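PDB 6A5K: histone-lysine N-methyltransferase, H3 lysine-9 specific SUVH6 from Arabidopsis thaliana, which catalyses H3K9 methylation of histone H3 with S-adenosylmethionine as methyl donor and probably binds methylated non-CG DNA through its SRA domain. Local coordinates for residues Leu159-Ser164 / Tyr196-Tyr201; Pro70-Gly75 / Asn85-His90; Asn189-Gly194 / Glu225-Glu230. The protein carries 1 engineered substitution. One frame throughout, in Å; residues are numbered along the deposited sequence.

Contact 1: residues Leu159-Ser164 / Tyr196-Tyr201; sequences LALATS and YLVEKY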
ATOM      1  N   LEU A 159      25.786  20.954  13.540  1.00 21.57           N
ATOM      2  CA  LEU A 159      26.775  20.604  14.557  1.00 23.39           C
ATOM      3  C   LEU A 159      26.581  19.172  15.041  1.00 21.07           C
ATOM      4  O   LEU A 159      27.549  18.457  15.286  1.00 24.08           O
ATOM      5  CB  LEU A 159      26.702  21.575  15.745  1.00 27.89           C
ATOM      6  CG  LEU A 159      27.685  21.328  16.894  1.00 27.83           C
ATOM      7  CD1 LEU A 159      29.124  21.421  16.402  1.00 28.83           C
ATOM      8  CD2 LEU A 159      27.452  22.308  18.029  1.00 25.94           C
ATOM      9  N   ALA A 160      25.325  18.751  15.176  1.00 20.12           N
ATOM     10  CA  ALA A 160      25.035  17.392  15.621  1.00 19.23           C
ATOM     11  C   ALA A 160      25.518  16.373  14.594  1.00 19.01           C
ATOM     12  O   ALA A 160      26.097  15.339  14.945  1.00 18.60           O
ATOM     13  CB  ALA A 160      23.548  17.220  15.875  1.00 18.99           C
ATOM     14  N   LEU A 161      25.263  16.668  13.323  1.00 16.65           N
ATOM     15  CA  LEU A 161      25.679  15.781  12.244  1.00 21.84           C
ATOM     16  C   LEU A 161      27.205  15.712  12.197  1.00 22.41           C
ATOM     17  O   LEU A 161      27.780  14.644  11.976  1.00 20.10           O
ATOM     18  CB  LEU A 161      25.103  16.261  10.909  1.00 26.88           C
ATOM     19  CG  LEU A 161      24.938  15.285   9.741  1.00 26.25           C
ATOM     20  CD1 LEU A 161      24.302  13.962  10.169  1.00 19.07           C
ATOM     21  CD2 LEU A 161      24.120  15.947   8.630  1.00 22.99           C
ATOM     22  N   ALA A 162      27.856  16.853  12.423  1.00 20.22           N
ATOM     23  CA  ALA A 162      29.314  16.891  12.491  1.00 22.40           C
ATOM     24  C   ALA A 162      29.837  16.041  13.651  1.00 25.74           C
ATOM     25  O   ALA A 162      30.836  15.337  13.518  1.00 23.81           O
ATOM     26  CB  ALA A 162      29.799  18.324  12.619  1.00 26.02           C
ATOM     27  N   THR A 163      29.149  16.100  14.787  1.00 22.95           N
ATOM     28  CA  THR A 163      29.539  15.331  15.965  1.00 21.66           C
ATOM     29  C   THR A 163      29.350  13.830  15.744  1.00 20.17           C
ATOM     30  O   THR A 163      30.097  13.005  16.291  1.00 21.91           O
ATOM     31  CB  THR A 163      28.739  15.788  17.201  1.00 28.19           C
ATOM     32  OG1 THR A 163      28.912  17.200  17.376  1.00 27.07           O
ATOM     33  CG2 THR A 163      29.195  15.059  18.467  1.00 26.29           C
ATOM     34  N   SER A 164      28.358  13.476  14.929  1.00 19.47           N
ATOM     35  CA  SER A 164      28.149  12.073  14.563  1.00 23.09           C
ATOM     36  C   SER A 164      29.412  11.445  13.976  1.00 21.59           C
ATOM     37  O   SER A 164      29.673  10.261  14.174  1.00 23.60           O
ATOM     38  CB  SER A 164      26.990  11.935  13.565  1.00 21.49           C
ATOM     39  OG  SER A 164      25.735  12.130  14.198  1.00 18.78           O
ATOM     40  N   TYR A 196      23.169   4.856   8.472  1.00 16.89           N
ATOM     41  CA  TYR A 196      24.396   5.328   7.849  1.00 14.76           C
ATOM     42  C   TYR A 196      25.361   5.848   8.910  1.00 20.99           C
ATOM     43  O   TYR A 196      24.952   6.176  10.027  1.00 18.79           O
ATOM     44  CB  TYR A 196      24.106   6.448   6.841  1.00 15.13           C
ATOM     45  CG  TYR A 196      23.462   6.018   5.539  1.00 14.43           C
ATOM     46  CD1 TYR A 196      24.113   6.219   4.328  1.00 17.50           C
ATOM     47  CD2 TYR A 196      22.196   5.432   5.517  1.00 17.35           C
ATOM     48  CE1 TYR A 196      23.532   5.839   3.127  1.00 21.35           C
ATOM     49  CE2 TYR A 196      21.606   5.049   4.324  1.00 15.94           C
ATOM     50  CZ  TYR A 196      22.274   5.257   3.133  1.00 20.40           C
ATOM     51  OH  TYR A 196      21.694   4.877   1.942  1.00 21.07           O
ATOM     52  N   LEU A 197      26.638   5.930   8.549  1.00 18.74           N
ATOM     53  CA  LEU A 197      27.624   6.608   9.375  1.00 20.47           C
ATOM     54  C   LEU A 197      28.063   7.876   8.660  1.00 20.18           C
ATOM     55  O   LEU A 197      28.149   7.898   7.432  1.00 19.85           O
ATOM     56  CB  LEU A 197      28.830   5.708   9.656  1.00 21.30           C
ATOM     57  CG  LEU A 197      28.586   4.468  10.526  1.00 22.72           C
ATOM     58  CD1 LEU A 197      29.847   3.621  10.643  1.00 23.39           C
ATOM     59  CD2 LEU A 197      28.083   4.859  11.909  1.00 22.58           C
ATOM     60  N   VAL A 198      28.337   8.931   9.420  1.00 16.67           N
ATOM     61  CA  VAL A 198      28.849  10.165   8.832  1.00 16.89           C
ATOM     62  C   VAL A 198      30.385  10.126   8.825  1.00 19.02           C
ATOM     63  O   VAL A 198      31.017   9.945   9.864  1.00 22.80           O
ATOM     64  CB  VAL A 198      28.347  11.410   9.596  1.00 17.63           C
ATOM     65  CG1 VAL A 198      28.471  12.649   8.725  1.00 19.26           C
ATOM     66  CG2 VAL A 198      26.884  11.212  10.036  1.00 15.20           C
ATOM     67  N   GLU A 199      30.973  10.292   7.646  1.00 16.39           N
ATOM     68  CA  GLU A 199      32.412  10.100   7.464  1.00 25.63           C
ATOM     69  C   GLU A 199      33.199  11.404   7.487  1.00 23.44           C
ATOM     70  O   GLU A 199      34.300  11.466   8.036  1.00 20.76           O
ATOM     71  CB  GLU A 199      32.685   9.365   6.148  1.00 25.79           C
ATOM     72  CG  GLU A 199      32.133   7.953   6.099  1.00 31.77           C
ATOM     73  CD  GLU A 199      32.546   7.209   4.844  1.00 35.38           C
ATOM     74  OE1 GLU A 199      32.661   7.851   3.779  1.00 32.86           O
ATOM     75  OE2 GLU A 199      32.761   5.981   4.925  1.00 36.88           O
ATOM     76  N   LYS A 200      32.642  12.442   6.878  1.00 23.39           N
ATOM     77  CA  LYS A 200      33.327  13.727   6.812  1.00 22.57           C
ATOM     78  C   LYS A 200      32.359  14.829   6.433  1.00 19.15           C
ATOM     79  O   LYS A 200      31.260  14.565   5.940  1.00 17.04           O
ATOM     80  CB  LYS A 200      34.477  13.682   5.798  1.00 21.10           C
ATOM     81  CG  LYS A 200      34.021  13.509   4.357  1.00 26.60           C
ATOM     82  CD  LYS A 200      35.213  13.507   3.396  1.00 31.74           C
ATOM     83  CE  LYS A 200      34.799  13.086   1.992  1.00 33.05           C
ATOM     84  NZ  LYS A 200      35.971  13.017   1.064  1.00 38.02           N
ATOM     85  N   TYR A 201      32.768  16.068   6.670  1.00 19.48           N
ATOM     86  CA  TYR A 201      31.993  17.197   6.197  1.00 18.98           C
ATOM     87  C   TYR A 201      32.913  18.276   5.647  1.00 18.93           C
ATOM     88  O   TYR A 201      34.120  18.292   5.903  1.00 20.04           O
ATOM     89  CB  TYR A 201      31.097  17.757   7.306  1.00 19.68           C
ATOM     90  CG  TYR A 201      31.782  18.672   8.294  1.00 24.12           C
ATOM     91  CD1 TYR A 201      31.656  20.048   8.189  1.00 31.28           C
ATOM     92  CD2 TYR A 201      32.536  18.161   9.341  1.00 25.94           C
ATOM     93  CE1 TYR A 201      32.276  20.893   9.089  1.00 34.51           C
ATOM     94  CE2 TYR A 201      33.157  18.998  10.249  1.00 27.10           C
ATOM     95  CZ  TYR A 201      33.022  20.362  10.116  1.00 33.53           C
ATOM     96  OH  TYR A 201      33.634  21.203  11.011  1.00 40.58           O
TER
HETATM   97  O   HOH W   1      28.386   8.560  12.219  1.00 20.04           O

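Contact 2: residues Pro70-Gly75 / Asn85-His90; sequences PGVEVG and NILGIH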
ATOM      1  N   PRO A  70      11.977   0.131  16.452  1.00 22.87           N
ATOM      2  CA  PRO A  70      11.224  -1.131  16.440  1.00 23.43           C
ATOM      3  C   PRO A  70      10.006  -1.079  15.512  1.00 18.48           C
ATOM      4  O   PRO A  70       9.212  -0.138  15.571  1.00 16.89           O
ATOM      5  CB  PRO A  70      10.795  -1.297  17.903  1.00 29.05           C
ATOM      6  CG  PRO A  70      11.827  -0.529  18.678  1.00 30.45           C
ATOM      7  CD  PRO A  70      12.157   0.654  17.819  1.00 23.72           C
ATOM      8  N   GLY A  71       9.880  -2.069  14.636  1.00 16.40           N
ATOM      9  CA  GLY A  71       8.721  -2.146  13.764  1.00 17.21           C
ATOM     10  C   GLY A  71       8.818  -1.308  12.498  1.00 15.04           C
ATOM     11  O   GLY A  71       7.901  -1.310  11.681  1.00 18.69           O
ATOM     12  N   VAL A  72       9.925  -0.587  12.337  1.00 13.42           N
ATOM     13  CA  VAL A  72      10.167   0.175  11.119  1.00 14.37           C
ATOM     14  C   VAL A  72      11.265  -0.506  10.308  1.00 18.62           C
ATOM     15  O   VAL A  72      12.350  -0.778  10.821  1.00 19.02           O
ATOM     16  CB  VAL A  72      10.567   1.638  11.418  1.00 17.08           C
ATOM     17  CG1 VAL A  72      10.878   2.374  10.122  1.00 16.70           C
ATOM     18  CG2 VAL A  72       9.455   2.347  12.176  1.00 17.65           C
ATOM     19  N   GLU A  73      10.987  -0.775   9.039  1.00 14.97           N
ATOM     20  CA  GLU A  73      11.891  -1.592   8.236  1.00 13.84           C
ATOM     21  C   GLU A  73      12.419  -0.854   7.016  1.00 14.76           C
ATOM     22  O   GLU A  73      11.712  -0.041   6.420  1.00 14.12           O
ATOM     23  CB  GLU A  73      11.178  -2.885   7.812  1.00 16.77           C
ATOM     24  CG  GLU A  73      10.720  -3.728   9.001  1.00 29.19           C
ATOM     25  CD  GLU A  73      10.083  -5.042   8.594  1.00 48.18           C
ATOM     26  OE1 GLU A  73       9.908  -5.269   7.379  1.00 61.15           O
ATOM     27  OE2 GLU A  73       9.759  -5.851   9.494  1.00 55.14           O
ATOM     28  N   VAL A  74      13.668  -1.148   6.656  1.00 12.64           N
ATOM     29  CA  VAL A  74      14.278  -0.619   5.444  1.00 15.10           C
ATOM     30  C   VAL A  74      13.340  -0.812   4.251  1.00 14.80           C
ATOM     31  O   VAL A  74      12.806  -1.900   4.046  1.00 12.68           O
ATOM     32  CB  VAL A  74      15.637  -1.295   5.166  1.00 16.23           C
ATOM     33  CG1 VAL A  74      16.137  -0.974   3.763  1.00 14.64           C
ATOM     34  CG2 VAL A  74      16.665  -0.870   6.218  1.00 23.32           C
ATOM     35  N   GLY A  75      13.115   0.256   3.493  1.00 12.28           N
ATOM     36  CA  GLY A  75      12.226   0.200   2.346  1.00 13.99           C
ATOM     37  C   GLY A  75      10.836   0.759   2.610  1.00 15.01           C
ATOM     38  O   GLY A  75      10.107   1.059   1.657  1.00 13.47           O
ATOM     39  N   ASN A  85       6.874  11.811  12.222  1.00 14.15           N
ATOM     40  CA  ASN A  85       6.716  12.288  13.595  1.00 16.33           C
ATOM     41  C   ASN A  85       5.795  11.382  14.401  1.00 14.92           C
ATOM     42  O   ASN A  85       6.031  11.126  15.584  1.00 15.41           O
ATOM     43  CB  ASN A  85       6.184  13.722  13.620  1.00 21.39           C
ATOM     44  CG  ASN A  85       6.063  14.277  15.035  1.00 37.33           C
ATOM     45  OD1 ASN A  85       7.056  14.424  15.753  1.00 38.96           O
ATOM     46  ND2 ASN A  85       4.840  14.593  15.439  1.00 48.54           N
ATOM     47  N   ILE A  86       4.745  10.891  13.756  1.00 14.89           N
ATOM     48  CA  ILE A  86       3.797  10.013  14.436  1.00 17.21           C
ATOM     49  C   ILE A  86       4.485   8.749  14.960  1.00 16.67           C
ATOM     50  O   ILE A  86       4.181   8.269  16.059  1.00 15.69           O
ATOM     51  CB  ILE A  86       2.628   9.644  13.502  1.00 20.14           C
ATOM     52  CG1 ILE A  86       1.761  10.880  13.271  1.00 17.57           C
ATOM     53  CG2 ILE A  86       1.787   8.524  14.099  1.00 24.86           C
ATOM     54  CD1 ILE A  86       0.810  10.765  12.098  1.00 17.14           C
ATOM     55  N   LEU A  87       5.450   8.254  14.190  1.00 13.96           N
ATOM     56  CA  LEU A  87       6.186   7.037  14.539  1.00 16.06           C
ATOM     57  C   LEU A  87       7.451   7.296  15.356  1.00 13.89           C
ATOM     58  O   LEU A  87       8.069   6.356  15.867  1.00 14.02           O
ATOM     59  CB  LEU A  87       6.562   6.272  13.267  1.00 12.59           C
ATOM     60  CG  LEU A  87       5.421   5.763  12.387  1.00 16.25           C
ATOM     61  CD1 LEU A  87       5.975   4.978  11.184  1.00 15.81           C
ATOM     62  CD2 LEU A  87       4.473   4.912  13.210  1.00 18.80           C
ATOM     63  N   GLY A  88       7.836   8.562  15.480  1.00 14.81           N
ATOM     64  CA  GLY A  88       9.055   8.917  16.184  1.00 15.88           C
ATOM     65  C   GLY A  88      10.319   8.597  15.401  1.00 20.25           C
ATOM     66  O   GLY A  88      11.397   8.454  15.978  1.00 23.63           O
ATOM     67  N   ILE A  89      10.187   8.473  14.085  1.00 16.77           N
ATOM     68  CA  ILE A  89      11.334   8.227  13.208  1.00 16.08           C
ATOM     69  C   ILE A  89      12.164   9.497  13.041  1.00 18.76           C
ATOM     70  O   ILE A  89      13.398   9.468  13.021  1.00 17.71           O
ATOM     71  CB  ILE A  89      10.888   7.748  11.807  1.00 20.01           C
ATOM     72  CG1 ILE A  89      10.204   6.384  11.889  1.00 26.57           C
ATOM     73  CG2 ILE A  89      12.071   7.684  10.846  1.00 26.07           C
ATOM     74  CD1 ILE A  89       9.611   5.941  10.572  1.00 25.04           C
ATOM     75  N   HIS A  90      11.453  10.606  12.894  1.00 16.33           N
ATOM     76  CA  HIS A  90      12.038  11.910  12.610  1.00 14.81           C
ATOM     77  C   HIS A  90      11.058  12.932  13.159  1.00 18.04           C
ATOM     78  O   HIS A  90       9.919  13.004  12.702  1.00 16.18           O
ATOM     79  CB  HIS A  90      12.265  12.090  11.104  1.00 14.36           C
ATOM     80  CG  HIS A  90      12.996  13.345  10.736  1.00 16.84           C
ATOM     81  ND1 HIS A  90      14.370  13.454  10.810  1.00 17.92           N
ATOM     82  CD2 HIS A  90      12.552  14.530  10.256  1.00 19.13           C
ATOM     83  CE1 HIS A  90      14.738  14.654  10.400  1.00 21.73           C
ATOM     84  NE2 HIS A  90      13.654  15.332  10.065  1.00 19.35           N
TER

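Contact 3: residues Asn189-Gly194 / Glu225-Glu230; sequences NYVYDG and ELSWVE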
ATOM      1  N   ASN A 189       6.200   9.318  -0.700  1.00 17.76           N
ATOM      2  CA  ASN A 189       7.045  10.453  -1.054  1.00 17.91           C
ATOM      3  C   ASN A 189       8.373  10.390  -0.324  1.00 18.52           C
ATOM      4  O   ASN A 189       9.309  11.108  -0.655  1.00 15.64           O
ATOM      5  CB  ASN A 189       6.332  11.761  -0.740  1.00 16.10           C
ATOM      6  CG  ASN A 189       5.132  11.974  -1.615  1.00 17.04           C
ATOM      7  OD1 ASN A 189       5.202  11.784  -2.831  1.00 19.98           O
ATOM      8  ND2 ASN A 189       4.014  12.347  -1.010  1.00 19.38           N
ATOM      9  N   TYR A 190       8.436   9.516   0.674  1.00 11.63           N
ATOM     10  CA  TYR A 190       9.625   9.332   1.492  1.00 11.23           C
ATOM     11  C   TYR A 190       9.889   7.850   1.695  1.00 18.57           C
ATOM     12  O   TYR A 190       8.956   7.065   1.837  1.00 14.36           O
ATOM     13  CB  TYR A 190       9.461  10.027   2.850  1.00 11.21           C
ATOM     14  CG  TYR A 190       9.141  11.491   2.732  1.00 16.89           C
ATOM     15  CD1 TYR A 190       7.822  11.938   2.713  1.00 17.87           C
ATOM     16  CD2 TYR A 190      10.157  12.433   2.611  1.00 17.81           C
ATOM     17  CE1 TYR A 190       7.529  13.289   2.585  1.00 20.19           C
ATOM     18  CE2 TYR A 190       9.872  13.774   2.483  1.00 17.84           C
ATOM     19  CZ  TYR A 190       8.562  14.199   2.474  1.00 21.56           C
ATOM     20  OH  TYR A 190       8.293  15.541   2.346  1.00 29.63           O
ATOM     21  N   VAL A 191      11.165   7.477   1.717  1.00 10.78           N
ATOM     22  CA  VAL A 191      11.563   6.085   1.903  1.00 12.24           C
ATOM     23  C   VAL A 191      12.625   5.956   2.989  1.00 14.03           C
ATOM     24  O   VAL A 191      13.633   6.670   2.969  1.00 13.94           O
ATOM     25  CB  VAL A 191      12.111   5.482   0.586  1.00 18.31           C
ATOM     26  CG1 VAL A 191      12.457   4.012   0.764  1.00 10.96           C
ATOM     27  CG2 VAL A 191      11.103   5.664  -0.541  1.00 19.13           C
ATOM     28  N   TYR A 192      12.402   5.049   3.940  1.00 13.41           N
ATOM     29  CA  TYR A 192      13.422   4.730   4.937  1.00 13.00           C
ATOM     30  C   TYR A 192      14.524   3.852   4.329  1.00 14.42           C
ATOM     31  O   TYR A 192      14.291   2.681   4.013  1.00 13.57           O
ATOM     32  CB  TYR A 192      12.802   4.031   6.153  1.00 11.85           C
ATOM     33  CG  TYR A 192      13.847   3.647   7.177  1.00 14.73           C
ATOM     34  CD1 TYR A 192      14.837   4.552   7.550  1.00 14.88           C
ATOM     35  CD2 TYR A 192      13.870   2.381   7.738  1.00 15.49           C
ATOM     36  CE1 TYR A 192      15.808   4.210   8.465  1.00 16.88           C
ATOM     37  CE2 TYR A 192      14.839   2.029   8.668  1.00 17.39           C
ATOM     38  CZ  TYR A 192      15.801   2.948   9.024  1.00 15.69           C
ATOM     39  OH  TYR A 192      16.766   2.608   9.934  1.00 16.71           O
ATOM     40  N   ASP A 193      15.723   4.415   4.177  1.00 14.73           N
ATOM     41  CA  ASP A 193      16.808   3.717   3.490  1.00 13.01           C
ATOM     42  C   ASP A 193      17.820   3.086   4.445  1.00 13.76           C
ATOM     43  O   ASP A 193      18.804   2.479   4.012  1.00 18.46           O
ATOM     44  CB  ASP A 193      17.523   4.664   2.523  1.00 14.16           C
ATOM     45  CG  ASP A 193      16.858   4.705   1.152  1.00 18.96           C
ATOM     46  OD1 ASP A 193      16.020   3.818   0.861  1.00 17.90           O
ATOM     47  OD2 ASP A 193      17.174   5.621   0.365  1.00 20.69           O
ATOM     48  N   GLY A 194      17.566   3.209   5.743  1.00 15.21           N
ATOM     49  CA  GLY A 194      18.370   2.517   6.733  1.00 15.36           C
ATOM     50  C   GLY A 194      19.378   3.380   7.472  1.00 13.70           C
ATOM     51  O   GLY A 194      19.269   4.611   7.517  1.00 12.84           O
ATOM     52  N   GLU A 225      18.926  -4.638   0.970  1.00 20.72           N
ATOM     53  CA  GLU A 225      19.270  -3.761  -0.142  1.00 21.73           C
ATOM     54  C   GLU A 225      18.342  -2.551  -0.228  1.00 21.06           C
ATOM     55  O   GLU A 225      17.156  -2.642   0.081  1.00 21.73           O
ATOM     56  CB  GLU A 225      19.233  -4.534  -1.459  1.00 23.52           C
ATOM     57  CG  GLU A 225      19.797  -3.760  -2.650  1.00 26.34           C
ATOM     58  CD  GLU A 225      21.213  -3.258  -2.411  1.00 33.03           C
ATOM     59  OE1 GLU A 225      22.159  -4.030  -2.670  1.00 36.65           O
ATOM     60  OE2 GLU A 225      21.380  -2.095  -1.969  1.00 30.80           O
ATOM     61  N   LEU A 226      18.902  -1.417  -0.633  1.00 20.37           N
ATOM     62  CA  LEU A 226      18.122  -0.223  -0.927  1.00 18.45           C
ATOM     63  C   LEU A 226      17.055  -0.556  -1.964  1.00 17.89           C
ATOM     64  O   LEU A 226      17.331  -1.263  -2.936  1.00 19.88           O
ATOM     65  CB  LEU A 226      19.038   0.895  -1.438  1.00 15.91           C
ATOM     66  CG  LEU A 226      20.110   1.366  -0.449  1.00 21.93           C
ATOM     67  CD1 LEU A 226      21.286   1.977  -1.188  1.00 20.95           C
ATOM     68  CD2 LEU A 226      19.518   2.373   0.540  1.00 17.85           C
ATOM     69  N   SER A 227      15.839  -0.056  -1.767  1.00 14.48           N
ATOM     70  CA  SER A 227      14.764  -0.384  -2.696  1.00 15.91           C
ATOM     71  C   SER A 227      15.022   0.246  -4.068  1.00 16.83           C
ATOM     72  O   SER A 227      14.628  -0.319  -5.088  1.00 16.73           O
ATOM     73  CB  SER A 227      13.392   0.042  -2.141  1.00 16.97           C
ATOM     74  OG  SER A 227      13.271   1.449  -2.002  1.00 21.26           O
ATOM     75  N   TRP A 228      15.712   1.386  -4.112  1.00 17.97           N
ATOM     76  CA  TRP A 228      15.948   2.020  -5.411  1.00 19.83           C
ATOM     77  C   TRP A 228      16.965   1.207  -6.210  1.00 17.95           C
ATOM     78  O   TRP A 228      16.931   1.186  -7.441  1.00 20.54           O
ATOM     79  CB  TRP A 228      16.390   3.490  -5.265  1.00 19.83           C
ATOM     80  CG  TRP A 228      17.751   3.761  -4.654  1.00 19.61           C
ATOM     81  CD1 TRP A 228      18.012   4.131  -3.369  1.00 24.99           C
ATOM     82  CD2 TRP A 228      19.020   3.742  -5.329  1.00 19.35           C
ATOM     83  NE1 TRP A 228      19.369   4.321  -3.194  1.00 21.44           N
ATOM     84  CE2 TRP A 228      20.006   4.085  -4.382  1.00 22.14           C
ATOM     85  CE3 TRP A 228      19.417   3.451  -6.639  1.00 18.31           C
ATOM     86  CZ2 TRP A 228      21.364   4.142  -4.701  1.00 24.35           C
ATOM     87  CZ3 TRP A 228      20.767   3.514  -6.957  1.00 22.46           C
ATOM     88  CH2 TRP A 228      21.721   3.856  -5.991  1.00 24.31           C
ATOM     89  N   VAL A 229      17.851   0.513  -5.506  1.00 16.80           N
ATOM     90  CA  VAL A 229      18.800  -0.379  -6.166  1.00 19.55           C
ATOM     91  C   VAL A 229      18.069  -1.594  -6.736  1.00 18.44           C
ATOM     92  O   VAL A 229      18.322  -2.016  -7.876  1.00 22.31           O
ATOM     93  CB  VAL A 229      19.908  -0.825  -5.193  1.00 22.86           C
ATOM     94  CG1 VAL A 229      20.722  -1.978  -5.774  1.00 23.05           C
ATOM     95  CG2 VAL A 229      20.801   0.357  -4.846  1.00 21.28           C
ATOM     96  N   GLU A 230      17.146  -2.146  -5.954  1.00 16.36           N
ATOM     97  CA  GLU A 230      16.353  -3.283  -6.412  1.00 20.43           C
ATOM     98  C   GLU A 230      15.529  -2.915  -7.643  1.00 20.01           C
ATOM     99  O   GLU A 230      15.420  -3.696  -8.595  1.00 18.52           O
ATOM    100  CB  GLU A 230      15.433  -3.791  -5.296  1.00 20.70           C
ATOM    101  CG  GLU A 230      16.145  -4.449  -4.114  1.00 29.13           C
ATOM    102  CD  GLU A 230      16.889  -5.733  -4.471  1.00 47.54           C
ATOM    103  OE1 GLU A 230      16.848  -6.170  -5.643  1.00 53.13           O
ATOM    104  OE2 GLU A 230      17.511  -6.320  -3.560  1.00 54.60           O
TER
HETATM  105  O   HOH W   2      15.288   3.261  -1.594  1.00 15.92           O
HETATM  106  O   HOH W   3      15.257   1.239   0.921  1.00 16.67           O

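Contact 1: residues Leu159-Ser164 / Tyr196-Tyr201
A single water ties Val198 to Ser164: Val198 N donates to it over 2.8 Å, and the water passes a hydrogen on to Ser164 O at 2.9 Å. It joins the backbone of strand 190-205 to helix 156-167; the hydroxyl of Ser164 is held separately by Ala108 N of strand 105-113. Beside this bridge the side chains make a small apolar junction. Val198 CG2 is the methyl that enters it, resting 3.6 Å from Ser164 CB and 3.8 Å from Leu161 CD1, with the Leu161 and Val198 side chains crossing at about a right angle. The Leu161 side chain swings out anti to the backbone N (chi1 -157°), which carries CD1 over to the valine; it also touches Phe215 of strand 211-219. Val198 packs in addition on Val171 of strand 171-176, a residue that Ser164 touches as well. At the other end the methyl of Ala162 lies over one face of the Tyr201 ring, off-centre toward the rim, its CB 4.2 Å from Tyr201 CE2. Val198 and Tyr201 are three apart yet both point at the helix. Glu199 between them has a near-helical psi of -40°, and both it and Lys200 pair with Gln216, consistent with a classic beta bulge. The short axes pass 7.9 Å apart, with the helix nearly perpendicular to the strand: helix-on-sheet packing against the curved sheet of the SRA fold.

Contact 2: residues Pro70-Gly75 / Asn85-His90
A Schellman motif ends helix 81-87, and Leu87 and Ile89, on either side of its glycine, supply the surface on which Val72 packs. Gly88 is the C-prime residue: its positive phi of 74° turns the chain out of the helix, with Ile89 N reaching back to Leu84 O and a weak bond from Gly88 N to Asn85 O. The turn sends the Leu87 and Ile89 side chains to the same partner, the valine in the loop that leads into strand 77-78. Val72 and Ile89 meet tip to tip. The end methyl of the isoleucine, CD1, sits against both branches of the valine, 3.8 Å from Val72 CG1 and 3.9 Å from Val72 CG2. Ile89 reaches that far because its outer chain is extended (chi2 174°), laying CD1 out beyond CG1 and away from its own backbone. Leu87 is a looser neighbour, touching the valine at one methyl alone, and it also packs on Val10 and Leu14 of helix 5-29. Phe78 of strand 77-78 touches both Leu87 and Ile89, so the patch also reaches the short strand that follows the loop. Backbone polar groups around it are tied elsewhere: Leu87 O takes Asn60 ND2, Ile89 O takes Arg172 NH2, and Gly71 O takes Arg7 NH1. What joins the loop to the helix end here is therefore purely apolar and modest in size, burying 92 Å² in all. Of the two valine methyls, CG2 is the one shared between both partners: Ile89 CG1 lies 4.1 Å from Val72 CG2, and Leu87 CD1 lies 4.5 Å from that same Val72 CG2.

Contact 3: residues Asn189-Gly194 / Glu225-Glu230
The N-terminus of helix 227-234 faces an acidic residue of strand 190-205, and two waters bridge them. Leu226 occupies the N-cap position, and the first two N-H groups of the helix are met by water: Ser227 N donates to one at 3.0 Å and Trp228 N to the other at 3.2 Å. Both waters donate in turn to Asp193 OD1, at 2.6 Å from the water of Trp228; that water also donates to Ser227 OG, at 2.7 Å. OD1 is thus gripped twice, while Asp193 OD2 forms a salt bridge with Arg175 of strand 171-176. Arginine and helix end together would be expected to favour the ionised carboxylate. Leu226 lies over one face of the carboxylate: its CD2 is 3.6 Å from Asp193 CG and 3.5 Å from Asp193 O, the two side chains crossing at about a right angle. Arg219 NE holds that same carbonyl oxygen. Trp228 comes in edge-on, its CD1 4.1 Å from Asp193 OD2, with ring and carboxylate planes 58° apart. Its chi1 of 68°, which sets CG between the backbone N and the carbonyl carbon, turns this edge to the aspartate; the indole also packs on Arg175. With an alanine at Asp193, Arg175 would probably lose its ionic mate and the two waters their shared acceptor, leaving the helix end less firmly linked to the strand. A carboxylate facing the first two N-H groups through water is a water-mediated form of the favourable meeting of a negative charge with a helix N-terminus.

Contact 2 closes first along the chain, and contacts 1 and 3 then interlock, their segments alternating. Both of these draw on strand 190-205, with contact 3 near its start and contact 1 further along; their centres are 21 Å apart, and Tyr196 OH packs 3.6 Å from Leu226 CD2. Contact 2 lies 13 Å from contact 3, centre to centre, and meets it where Val72 packs on Tyr192 and Gly75 N lies 2.7 Å from Tyr192 O, a probable hydrogen bond. Contacts 1 and 2 do not touch, their nearest atoms being about 8 Å apart. Strand 190-205 thus meets helices 156-167 and 227-234 directly, and the end of helix 81-87 by way of loop 70-75.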